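Local coordinates for protein lipolytic enzyme, G-D-S-L family (Bacteroides thetaiotaomicron, PDB 7BR2) that metabolises the drug diltiazem in the gut microbe, acting as a serine esterase of the SGNH (GDSL) hydrolase family, at residues 33-36 against 37-41; 153-156 against 157-161; 183-186 against 187-191; 219-222 against 223-226. One frame throughout, in Å; residues are numbered along the deposited sequence.

All four contacts are local, each between residues three to five apart, at the start of, along or at the end of a helix. Interactions 1 and 4 are buried and aromatic-rich, and they touch each other: Ile-39 of helix 35-46 packs on Phe-220 and Leu-221 of helix 210-223. Interaction 3, on helix 181-194, is partly buried and meets interaction 4 through Pro-183 and Met-184 against Leu-219. Interaction 2 lies farthest out, its centre about 24 Å from the centre of the chain; it trades rings for lysines, a glutamate and an asparagine, and reaches interaction 3 where Asn-156 packs on Val-185. Interactions 1 and 2 start helices, interaction 3 is mid-helix, and interaction 4 ends one.

Interaction 1 (33-36 against 37-41); sequences GRYH and SFIWL
The first turn of helix 35-46, in the GDSL-like hydrolase domain, is built around the ring of Phe-38 and the residue four positions before it, Arg-34. CB of Arg-34 makes a CH-pi contact over the face of that ring, 3.7 Å from its centroid and 21° off the normal, and CD of the same extended chain approaches CZ of Phe-38 at 3.7 Å. The carbonyl O of Arg-34 lies over a face of the ring too, nearer its rim, while also accepting the bond from the Phe-38 backbone N at 2.7 Å. The guanidinium plane is turned only 25° from the ring, and its NH2 goes on to a salt bridge with Glu-357. With an alanine in place of Phe-38, the aliphatic part of Arg-34 would probably lose the surface it rests on, leaving its chain freer to turn. Farther round the helix, Tyr-35 and Ile-39 run side by side, the methyl CD1 of Ile-39 meeting CD1 of Tyr-35 at the ring edge, 4.1 Å away. A chi1 of 70° turns the Tyr-35 ring so that CD2 of His-36 lies over its centre. Thr-30 takes the polar ends of both, its OG1 bonding Tyr-35 OH and its carbonyl O bonding His-36 NE2. Around this turn, Phe-38 and Tyr-35 pack on helix 210-223, His-36 and Trp-40 on strand 53-58, and Ser-37 and Leu-41 on helix 344-377.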
loop_
_atom_site.group_PDB
_atom_site.type_symbol
_atom_site.label_atom_id
_atom_site.label_comp_id
_atom_site.label_asym_id
_atom_site.label_seq_id
_atom_site.Cartn_x
_atom_site.Cartn_y
_atom_site.Cartn_z
ATOM N N GLY A 33 -9.100 -1.306 -1.050
ATOM C CA GLY A 33 -7.859 -1.000 -1.728
ATOM C C GLY A 33 -6.652 -1.774 -1.204
ATOM O O GLY A 33 -6.707 -2.491 -0.211
ATOM N N ARG A 34 -5.515 -1.561 -1.878
ATOM C CA ARG A 34 -4.324 -2.362 -1.628
ATOM C C ARG A 34 -3.115 -1.573 -1.142
ATOM O O ARG A 34 -2.052 -2.171 -0.942
ATOM C CB ARG A 34 -3.939 -3.130 -2.900
ATOM C CG ARG A 34 -4.794 -4.371 -3.197
ATOM C CD ARG A 34 -4.351 -4.979 -4.510
ATOM N NE ARG A 34 -5.080 -6.187 -4.904
ATOM C CZ ARG A 34 -6.292 -6.202 -5.463
ATOM N NH1 ARG A 34 -6.968 -5.077 -5.673
ATOM N NH2 ARG A 34 -6.840 -7.358 -5.801
ATOM N N TYR A 35 -3.241 -0.270 -0.903
ATOM C CA TYR A 35 -2.061 0.494 -0.528
ATOM C C TYR A 35 -1.403 -0.102 0.708
ATOM O O TYR A 35 -0.171 -0.179 0.786
ATOM C CB TYR A 35 -2.411 1.969 -0.313
ATOM C CG TYR A 35 -3.243 2.287 0.915
ATOM C CD1 TYR A 35 -2.659 2.409 2.185
ATOM C CD2 TYR A 35 -4.606 2.520 0.804
ATOM C CE1 TYR A 35 -3.433 2.715 3.321
ATOM C CE2 TYR A 35 -5.384 2.838 1.923
ATOM C CZ TYR A 35 -4.793 2.939 3.174
ATOM O OH TYR A 35 -5.576 3.242 4.269
ATOM N N HIS A 36 -2.210 -0.559 1.672
ATOM C CA HIS A 36 -1.652 -1.147 2.883
ATOM C C HIS A 36 -0.993 -2.481 2.580
ATOM O O HIS A 36 0.058 -2.809 3.152
ATOM C CB HIS A 36 -2.738 -1.298 3.955
ATOM C CG HIS A 36 -4.071 -1.740 3.422
ATOM N ND1 HIS A 36 -4.354 -3.053 3.105
ATOM C CD2 HIS A 36 -5.206 -1.041 3.176
ATOM C CE1 HIS A 36 -5.597 -3.139 2.664
ATOM N NE2 HIS A 36 -6.139 -1.935 2.707
ATOM N N SER A 37 -1.581 -3.249 1.661
ATOM C CA SER A 37 -0.953 -4.495 1.226
ATOM C C SER A 37 0.359 -4.222 0.486
ATOM O O SER A 37 1.339 -4.958 0.648
ATOM C CB SER A 37 -1.928 -5.286 0.352
ATOM O OG SER A 37 -1.429 -6.577 0.049
ATOM N N PHE A 38 0.402 -3.160 -0.318
ATOM C CA PHE A 38 1.629 -2.806 -1.032
ATOM C C PHE A 38 2.712 -2.341 -0.057
ATOM O O PHE A 38 3.899 -2.653 -0.229
ATOM C CB PHE A 38 1.305 -1.721 -2.066
ATOM C CG PHE A 38 0.374 -2.182 -3.176
ATOM C CD1 PHE A 38 0.225 -3.533 -3.472
ATOM C CD2 PHE A 38 -0.344 -1.254 -3.928
ATOM C CE1 PHE A 38 -0.617 -3.950 -4.490
ATOM C CE2 PHE A 38 -1.204 -1.667 -4.945
ATOM C CZ PHE A 38 -1.331 -3.015 -5.234
ATOM N N ILE A 39 2.312 -1.622 0.994
ATOM C CA ILE A 39 3.261 -1.201 2.028
ATOM C C ILE A 39 3.836 -2.412 2.765
ATOM O O ILE A 39 5.056 -2.514 2.996
ATOM C CB ILE A 39 2.590 -0.220 3.004
ATOM C CG1 ILE A 39 2.254 1.108 2.320
ATOM C CG2 ILE A 39 3.490 0.030 4.197
ATOM C CD1 ILE A 39 1.314 2.021 3.164
ATOM N N TRP A 40 2.962 -3.342 3.169
ATOM C CA TRP A 40 3.450 -4.564 3.799
ATOM C C TRP A 40 4.377 -5.318 2.853
ATOM O O TRP A 40 5.408 -5.840 3.283
ATOM C CB TRP A 40 2.277 -5.444 4.244
ATOM C CG TRP A 40 2.625 -6.462 5.313
ATOM C CD1 TRP A 40 3.859 -6.706 5.855
ATOM C CD2 TRP A 40 1.720 -7.373 5.960
ATOM N NE1 TRP A 40 3.775 -7.708 6.789
ATOM C CE2 TRP A 40 2.476 -8.134 6.875
ATOM C CE3 TRP A 40 0.341 -7.619 5.849
ATOM C CZ2 TRP A 40 1.897 -9.127 7.681
ATOM C CZ3 TRP A 40 -0.232 -8.604 6.649
ATOM C CH2 TRP A 40 0.547 -9.348 7.550
ATOM N N LEU A 41 4.036 -5.367 1.557
ATOM C CA LEU A 41 4.902 -6.020 0.578
ATOM C C LEU A 41 6.302 -5.404 0.576
ATOM O O LEU A 41 7.316 -6.113 0.468
ATOM C CB LEU A 41 4.268 -5.915 -0.812
ATOM C CG LEU A 41 5.009 -6.576 -1.976
ATOM C CD1 LEU A 41 5.197 -8.045 -1.686
ATOM C CD2 LEU A 41 4.220 -6.383 -3.289
#

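Interaction 2 (153-156 against 157-161); sequences KKKN and ETIKR
The backbone O of Asn-156 accepts the backbone N of Lys-160 at 2.8 Å, and the side chains of the same two residues meet alongside, CD of Lys-160 coming within 3.5 Å of ND2 of Asn-156. CD1 of Ile-159 lies 3.7 Å from OD1 of Asn-156, the two side chains crossing at about a right angle. The carboxamide reaches this place because CG of Asn-156 stands opposite the backbone N (chi1 -161°). Both its ends are bonded farther afield: OD1 accepts from the backbone N of Tyr-140, and ND2 bonds OD1 of Asn-181. This is the opening turn of helix 155-173, the crossover helix of a beta-alpha-beta unit between strands 131-136 and 176-179, with Lys-154 at the N-cap position. On the outer side, CD of Lys-154 touches CG of Glu-157 at 3.5 Å. The charged ends stay farther apart, Lys-154 NZ and Glu-157 OE2 being 4.2 Å from each other, whereas OE1 of Glu-157 forms a long salt bridge of 3.6 Å with NZ of Lys-160. Lys-155 instead turns its NZ inward, to Ser-92 OG and the carbonyl oxygens of Met-89 and Gly-93.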
loop_
_atom_site.group_PDB
_atom_site.type_symbol
_atom_site.label_atom_id
_atom_site.label_comp_id
_atom_site.label_asym_id
_atom_site.label_seq_id
_atom_site.Cartn_x
_atom_site.Cartn_y
_atom_site.Cartn_z
ATOM N N LYS A 153 -18.220 19.909 -7.534
ATOM C CA LYS A 153 -17.328 21.061 -7.557
ATOM C C LYS A 153 -16.884 21.453 -6.153
ATOM O O LYS A 153 -17.707 21.633 -5.250
ATOM C CB LYS A 153 -18.014 22.247 -8.251
ATOM C CG LYS A 153 -18.134 22.089 -9.758
ATOM C CD LYS A 153 -18.732 23.310 -10.451
ATOM C CE LYS A 153 -20.231 23.217 -10.683
ATOM N NZ LYS A 153 -21.045 23.591 -9.509
ATOM N N LYS A 154 -15.571 21.596 -5.991
ATOM C CA LYS A 154 -14.921 22.058 -4.769
ATOM C C LYS A 154 -15.033 21.075 -3.598
ATOM O O LYS A 154 -14.761 21.441 -2.447
ATOM C CB LYS A 154 -15.418 23.452 -4.376
ATOM C CG LYS A 154 -15.032 24.501 -5.418
ATOM C CD LYS A 154 -13.508 24.580 -5.417
ATOM C CE LYS A 154 -12.925 25.604 -6.367
ATOM N NZ LYS A 154 -11.435 25.547 -6.331
ATOM N N LYS A 155 -15.371 19.817 -3.885
ATOM C CA LYS A 155 -15.461 18.802 -2.842
ATOM C C LYS A 155 -14.093 18.543 -2.205
ATOM O O LYS A 155 -13.975 18.412 -0.969
ATOM C CB LYS A 155 -16.082 17.536 -3.448
ATOM C CG LYS A 155 -15.789 16.230 -2.746
ATOM C CD LYS A 155 -16.560 15.083 -3.386
ATOM C CE LYS A 155 -16.218 13.736 -2.749
ATOM N NZ LYS A 155 -16.647 13.637 -1.332
ATOM N N ASN A 156 -13.036 18.531 -3.016
ATOM C CA ASN A 156 -11.719 18.307 -2.443
ATOM C C ASN A 156 -11.272 19.446 -1.536
ATOM O O ASN A 156 -10.371 19.241 -0.718
ATOM C CB ASN A 156 -10.667 18.092 -3.522
ATOM C CG ASN A 156 -9.440 17.417 -2.974
ATOM O OD1 ASN A 156 -9.542 16.360 -2.362
ATOM N ND2 ASN A 156 -8.281 18.046 -3.133
ATOM N N GLU A 157 -11.887 20.628 -1.630
ATOM C CA GLU A 157 -11.521 21.708 -0.714
ATOM C C GLU A 157 -12.041 21.441 0.695
ATOM O O GLU A 157 -11.345 21.707 1.683
ATOM C CB GLU A 157 -12.035 23.048 -1.245
ATOM C CG GLU A 157 -11.620 23.336 -2.697
ATOM C CD GLU A 157 -10.123 23.153 -2.962
ATOM O OE1 GLU A 157 -9.303 23.612 -2.140
ATOM O OE2 GLU A 157 -9.768 22.542 -3.999
ATOM N N THR A 158 -13.263 20.911 0.810
ATOM C CA THR A 158 -13.742 20.459 2.113
ATOM C C THR A 158 -12.871 19.318 2.640
ATOM O O THR A 158 -12.531 19.277 3.836
ATOM C CB THR A 158 -15.206 20.030 2.004
ATOM O OG1 THR A 158 -16.000 21.143 1.577
ATOM C CG2 THR A 158 -15.749 19.512 3.339
ATOM N N ILE A 159 -12.477 18.398 1.750
ATOM C CA ILE A 159 -11.562 17.334 2.160
ATOM C C ILE A 159 -10.269 17.923 2.722
ATOM O O ILE A 159 -9.813 17.547 3.810
ATOM C CB ILE A 159 -11.289 16.379 0.986
ATOM C CG1 ILE A 159 -12.546 15.577 0.646
ATOM C CG2 ILE A 159 -10.155 15.444 1.307
ATOM C CD1 ILE A 159 -12.395 14.720 -0.583
ATOM N N LYS A 160 -9.679 18.882 2.005
ATOM C CA LYS A 160 -8.437 19.501 2.455
ATOM C C LYS A 160 -8.614 20.226 3.784
ATOM O O LYS A 160 -7.687 20.257 4.600
ATOM C CB LYS A 160 -7.899 20.459 1.385
ATOM C CG LYS A 160 -7.164 19.758 0.249
ATOM C CD LYS A 160 -7.080 20.609 -1.001
ATOM C CE LYS A 160 -6.191 21.825 -0.795
ATOM N NZ LYS A 160 -5.917 22.530 -2.091
ATOM N N ARG A 161 -9.781 20.832 4.015
ATOM C CA ARG A 161 -10.045 21.444 5.320
ATOM C C ARG A 161 -10.015 20.401 6.431
ATOM O O ARG A 161 -9.445 20.634 7.509
ATOM C CB ARG A 161 -11.394 22.157 5.311
ATOM C CG ARG A 161 -11.398 23.495 4.622
ATOM C CD ARG A 161 -12.756 24.158 4.784
ATOM N NE ARG A 161 -12.904 24.794 6.092
ATOM C CZ ARG A 161 -14.064 25.229 6.576
ATOM N NH1 ARG A 161 -15.175 25.083 5.856
ATOM N NH2 ARG A 161 -14.117 25.813 7.769
#

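Interaction 3 (183-186 against 187-191); sequences PMVA and INQEL
Ile-187 rests along the carbonyl of Pro-183, one turn back in helix 181-194, which follows strand 176-179 at the edge of the parallel sheet of this SGNH-type hydrolase domain. Its CB lies 3.7 Å from the O of Pro-183, and CG1 and the terminal CD1 draw in closer, each 3.3 Å from that same oxygen. The branch takes this course because CG1 stands opposite the carbonyl carbon of Ile-187 (chi1 -65°), which lays the chain back beside its own backbone N. The Pro-183 oxygen is thus flanked by methyl and methylene groups while it accepts the backbone N of Ile-187 in a regular helical bond. Beyond this contact, the side chain of Ile-187 packs on Val-215 of helix 210-223.

The next two carbonyls are overlaid in a similar way, but by amide side chains. CB of Asn-188 sits close to the oxygens of both Val-185 and Met-184, and its CG lies 3.3 Å from the O of Met-184. The carboxamide makes its bond elsewhere: OD1 of Asn-188 accepts from the backbone N of Leu-200, which ties this buried face of the helix to the following loop. Met-184, on the same buried side, packs against Met-216 and Leu-219 of helix 210-223. Gln-189 lies on the exposed side; the bend at its second torsion turns the amide off the carbonyl, and OE1 bonds Thr-143 OG1. Nearer the backbone, a chi1 of -52° sets CG of Gln-189 only 3.1 Å from the carbonyl O of Val-185.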
loop_
_atom_site.group_PDB
_atom_site.type_symbol
_atom_site.label_atom_id
_atom_site.label_comp_id
_atom_site.label_asym_id
_atom_site.label_seq_id
_atom_site.Cartn_x
_atom_site.Cartn_y
_atom_site.Cartn_z
ATOM N N PRO A 183 0.184 15.682 -2.602
ATOM C CA PRO A 183 1.039 15.069 -3.632
ATOM C C PRO A 183 0.252 14.382 -4.730
ATOM O O PRO A 183 0.663 14.402 -5.900
ATOM C CB PRO A 183 1.897 14.067 -2.843
ATOM C CG PRO A 183 1.693 14.393 -1.405
ATOM C CD PRO A 183 0.389 15.071 -1.275
ATOM N N MET A 184 -0.889 13.794 -4.401
ATOM C CA MET A 184 -1.646 13.099 -5.427
ATOM C C MET A 184 -2.354 14.085 -6.343
ATOM O O MET A 184 -2.484 13.834 -7.542
ATOM C CB MET A 184 -2.630 12.126 -4.784
ATOM C CG MET A 184 -1.962 10.863 -4.261
ATOM S SD MET A 184 -3.138 9.758 -3.459
ATOM C CE MET A 184 -3.824 8.945 -4.913
ATOM N N VAL A 185 -2.836 15.206 -5.798
ATOM C CA VAL A 185 -3.360 16.268 -6.656
ATOM C C VAL A 185 -2.273 16.748 -7.606
ATOM O O VAL A 185 -2.513 16.927 -8.805
ATOM C CB VAL A 185 -3.911 17.425 -5.802
ATOM C CG1 VAL A 185 -4.245 18.610 -6.689
ATOM C CG2 VAL A 185 -5.150 16.990 -5.058
ATOM N N ALA A 186 -1.051 16.915 -7.090
ATOM C CA ALA A 186 0.053 17.386 -7.922
ATOM C C ALA A 186 0.340 16.408 -9.054
ATOM O O ALA A 186 0.499 16.811 -10.220
ATOM C CB ALA A 186 1.298 17.604 -7.061
ATOM N N ILE A 187 0.406 15.113 -8.731
ATOM C CA ILE A 187 0.633 14.110 -9.770
ATOM C C ILE A 187 -0.515 14.118 -10.769
ATOM O O ILE A 187 -0.314 13.921 -11.976
ATOM C CB ILE A 187 0.815 12.715 -9.145
ATOM C CG1 ILE A 187 2.080 12.665 -8.301
ATOM C CG2 ILE A 187 0.848 11.641 -10.235
ATOM C CD1 ILE A 187 2.009 11.641 -7.179
ATOM N N ASN A 188 -1.741 14.293 -10.275
ATOM C CA ASN A 188 -2.893 14.374 -11.163
ATOM C C ASN A 188 -2.727 15.518 -12.156
ATOM O O ASN A 188 -2.961 15.343 -13.354
ATOM C CB ASN A 188 -4.182 14.521 -10.350
ATOM C CG ASN A 188 -4.710 13.181 -9.841
ATOM O OD1 ASN A 188 -4.332 12.119 -10.334
ATOM N ND2 ASN A 188 -5.586 13.231 -8.847
ATOM N N GLN A 189 -2.316 16.696 -11.673
ATOM C CA GLN A 189 -2.098 17.835 -12.568
ATOM C C GLN A 189 -1.057 17.482 -13.619
ATOM O O GLN A 189 -1.260 17.667 -14.837
ATOM C CB GLN A 189 -1.591 19.046 -11.774
ATOM C CG GLN A 189 -2.375 19.509 -10.545
ATOM C CD GLN A 189 -3.776 20.043 -10.830
ATOM O OE1 GLN A 189 -4.566 19.440 -11.566
ATOM N NE2 GLN A 189 -4.092 21.190 -10.223
ATOM N N GLU A 190 0.052 16.915 -13.149
ATOM C CA GLU A 190 1.209 16.684 -13.996
ATOM C C GLU A 190 0.906 15.672 -15.098
ATOM O O GLU A 190 1.305 15.868 -16.252
ATOM C CB GLU A 190 2.371 16.262 -13.098
ATOM C CG GLU A 190 3.721 16.135 -13.758
ATOM C CD GLU A 190 4.760 15.606 -12.781
ATOM O OE1 GLU A 190 4.388 15.398 -11.598
ATOM O OE2 GLU A 190 5.930 15.405 -13.188
ATOM N N LEU A 191 0.196 14.592 -14.776
ATOM C CA LEU A 191 -0.126 13.623 -15.815
ATOM C C LEU A 191 -1.377 13.989 -16.599
ATOM O O LEU A 191 -1.580 13.459 -17.702
ATOM C CB LEU A 191 -0.280 12.218 -15.231
ATOM C CG LEU A 191 1.034 11.637 -14.690
ATOM C CD1 LEU A 191 0.824 10.246 -14.109
ATOM C CD2 LEU A 191 2.174 11.648 -15.743
#

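Interaction 4 (219-222 against 223-226); sequences LFLK and AQGF
The ring of Phe-220 and the carboxamide of Gln-224 meet obliquely, their planes 54° apart, where helix 210-223 ends in a Schellman motif. CE2 of Phe-220 comes nearest, 3.4 Å from CD and 3.5 Å from NE2 of Gln-224. A second ring, that of Phe-226, has the carbonyl O of Gln-224 3.9 Å above the centre of one face. Outside the turn, Phe-220 meets Phe-24 edge-to-face, and Phe-226 meets the rings of Tyr-42 and Phe-47.

Gln-224 holds its chain extended beyond CG (chi2 -168°), which carries the amide along the Phe-220 ring to Tyr-43, whose OH bonds OE1; NE2 has a weak bond to the carbonyl O of Lys-14. With only a methyl group at Gln-224, as in an alanine, Tyr-43 OH would probably lose this partner and a gap would be likely to open beside CE2 of Phe-220.

The backbone closes the helix in the manner the motif defines. The N of Phe-226 reaches back to the O of Leu-221 at 3.2 Å, and inside that loop the N of Gly-225 bonds the O of Lys-222 at 2.9 Å. Gly-225, with positive phi (84°), is the C-prime residue, and a CB here would collide with the carbonyl O of Gln-224. The reversal brings Phe-226 back over the last helical turn, where CD2 of its ring lies 3.7 Å from the methyl CD2 of Leu-221.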
loop_
_atom_site.group_PDB
_atom_site.type_symbol
_atom_site.label_atom_id
_atom_site.label_comp_id
_atom_site.label_asym_id
_atom_site.label_seq_id
_atom_site.Cartn_x
_atom_site.Cartn_y
_atom_site.Cartn_z
ATOM N N LEU A 219 4.124 6.941 -1.501
ATOM C CA LEU A 219 4.174 8.167 -0.716
ATOM C C LEU A 219 4.306 7.877 0.772
ATOM O O LEU A 219 5.050 8.572 1.478
ATOM C CB LEU A 219 2.932 9.015 -0.992
ATOM C CG LEU A 219 2.904 9.625 -2.396
ATOM C CD1 LEU A 219 1.528 10.188 -2.737
ATOM C CD2 LEU A 219 4.008 10.698 -2.502
ATOM N N PHE A 220 3.602 6.853 1.274
ATOM C CA PHE A 220 3.723 6.538 2.695
ATOM C C PHE A 220 5.115 6.012 3.012
ATOM O O PHE A 220 5.690 6.342 4.057
ATOM C CB PHE A 220 2.646 5.531 3.112
ATOM C CG PHE A 220 2.543 5.326 4.597
ATOM C CD1 PHE A 220 1.658 6.076 5.358
ATOM C CD2 PHE A 220 3.330 4.384 5.234
ATOM C CE1 PHE A 220 1.577 5.890 6.734
ATOM C CE2 PHE A 220 3.241 4.184 6.601
ATOM C CZ PHE A 220 2.363 4.940 7.353
ATOM N N LEU A 221 5.690 5.230 2.104
ATOM C CA LEU A 221 7.053 4.757 2.306
ATOM C C LEU A 221 8.049 5.910 2.253
ATOM O O LEU A 221 9.038 5.919 2.993
ATOM C CB LEU A 221 7.398 3.708 1.250
ATOM C CG LEU A 221 6.571 2.432 1.393
ATOM C CD1 LEU A 221 6.753 1.544 0.181
ATOM C CD2 LEU A 221 6.954 1.718 2.685
ATOM N N LYS A 222 7.793 6.904 1.400
ATOM C CA LYS A 222 8.664 8.076 1.368
ATOM C C LYS A 222 8.537 8.871 2.663
ATOM O O LYS A 222 9.539 9.354 3.205
ATOM C CB LYS A 222 8.371 8.928 0.121
ATOM C CG LYS A 222 9.095 10.291 0.056
ATOM C CD LYS A 222 9.165 10.853 -1.384
ATOM C CE LYS A 222 8.133 11.949 -1.542
ATOM N NZ LYS A 222 8.104 12.560 -2.888
ATOM N N ALA A 223 7.325 8.970 3.202
ATOM C CA ALA A 223 7.140 9.596 4.505
ATOM C C ALA A 223 7.819 8.817 5.623
ATOM O O ALA A 223 8.077 9.382 6.691
ATOM C CB ALA A 223 5.648 9.756 4.809
ATOM N N GLN A 224 8.104 7.539 5.419
ATOM C CA GLN A 224 8.865 6.770 6.396
ATOM C C GLN A 224 10.367 6.785 6.112
ATOM O O GLN A 224 11.123 6.043 6.756
ATOM C CB GLN A 224 8.342 5.329 6.464
ATOM C CG GLN A 224 6.912 5.219 7.003
ATOM C CD GLN A 224 6.519 3.781 7.348
ATOM O OE1 GLN A 224 6.647 2.882 6.517
ATOM N NE2 GLN A 224 6.015 3.568 8.561
ATOM N N GLY A 225 10.815 7.608 5.163
ATOM C CA GLY A 225 12.238 7.801 4.966
ATOM C C GLY A 225 12.933 6.775 4.100
ATOM O O GLY A 225 14.145 6.589 4.248
ATOM N N PHE A 226 12.201 6.079 3.224
ATOM C CA PHE A 226 12.786 5.060 2.360
ATOM C C PHE A 226 13.091 5.556 0.951
ATOM O O PHE A 226 13.686 4.805 0.166
ATOM C CB PHE A 226 11.843 3.851 2.263
ATOM C CG PHE A 226 11.549 3.205 3.590
ATOM C CD1 PHE A 226 12.574 2.918 4.483
ATOM C CD2 PHE A 226 10.243 2.911 3.954
ATOM C CE1 PHE A 226 12.305 2.336 5.711
ATOM C CE2 PHE A 226 9.962 2.332 5.180
ATOM C CZ PHE A 226 10.990 2.045 6.062
#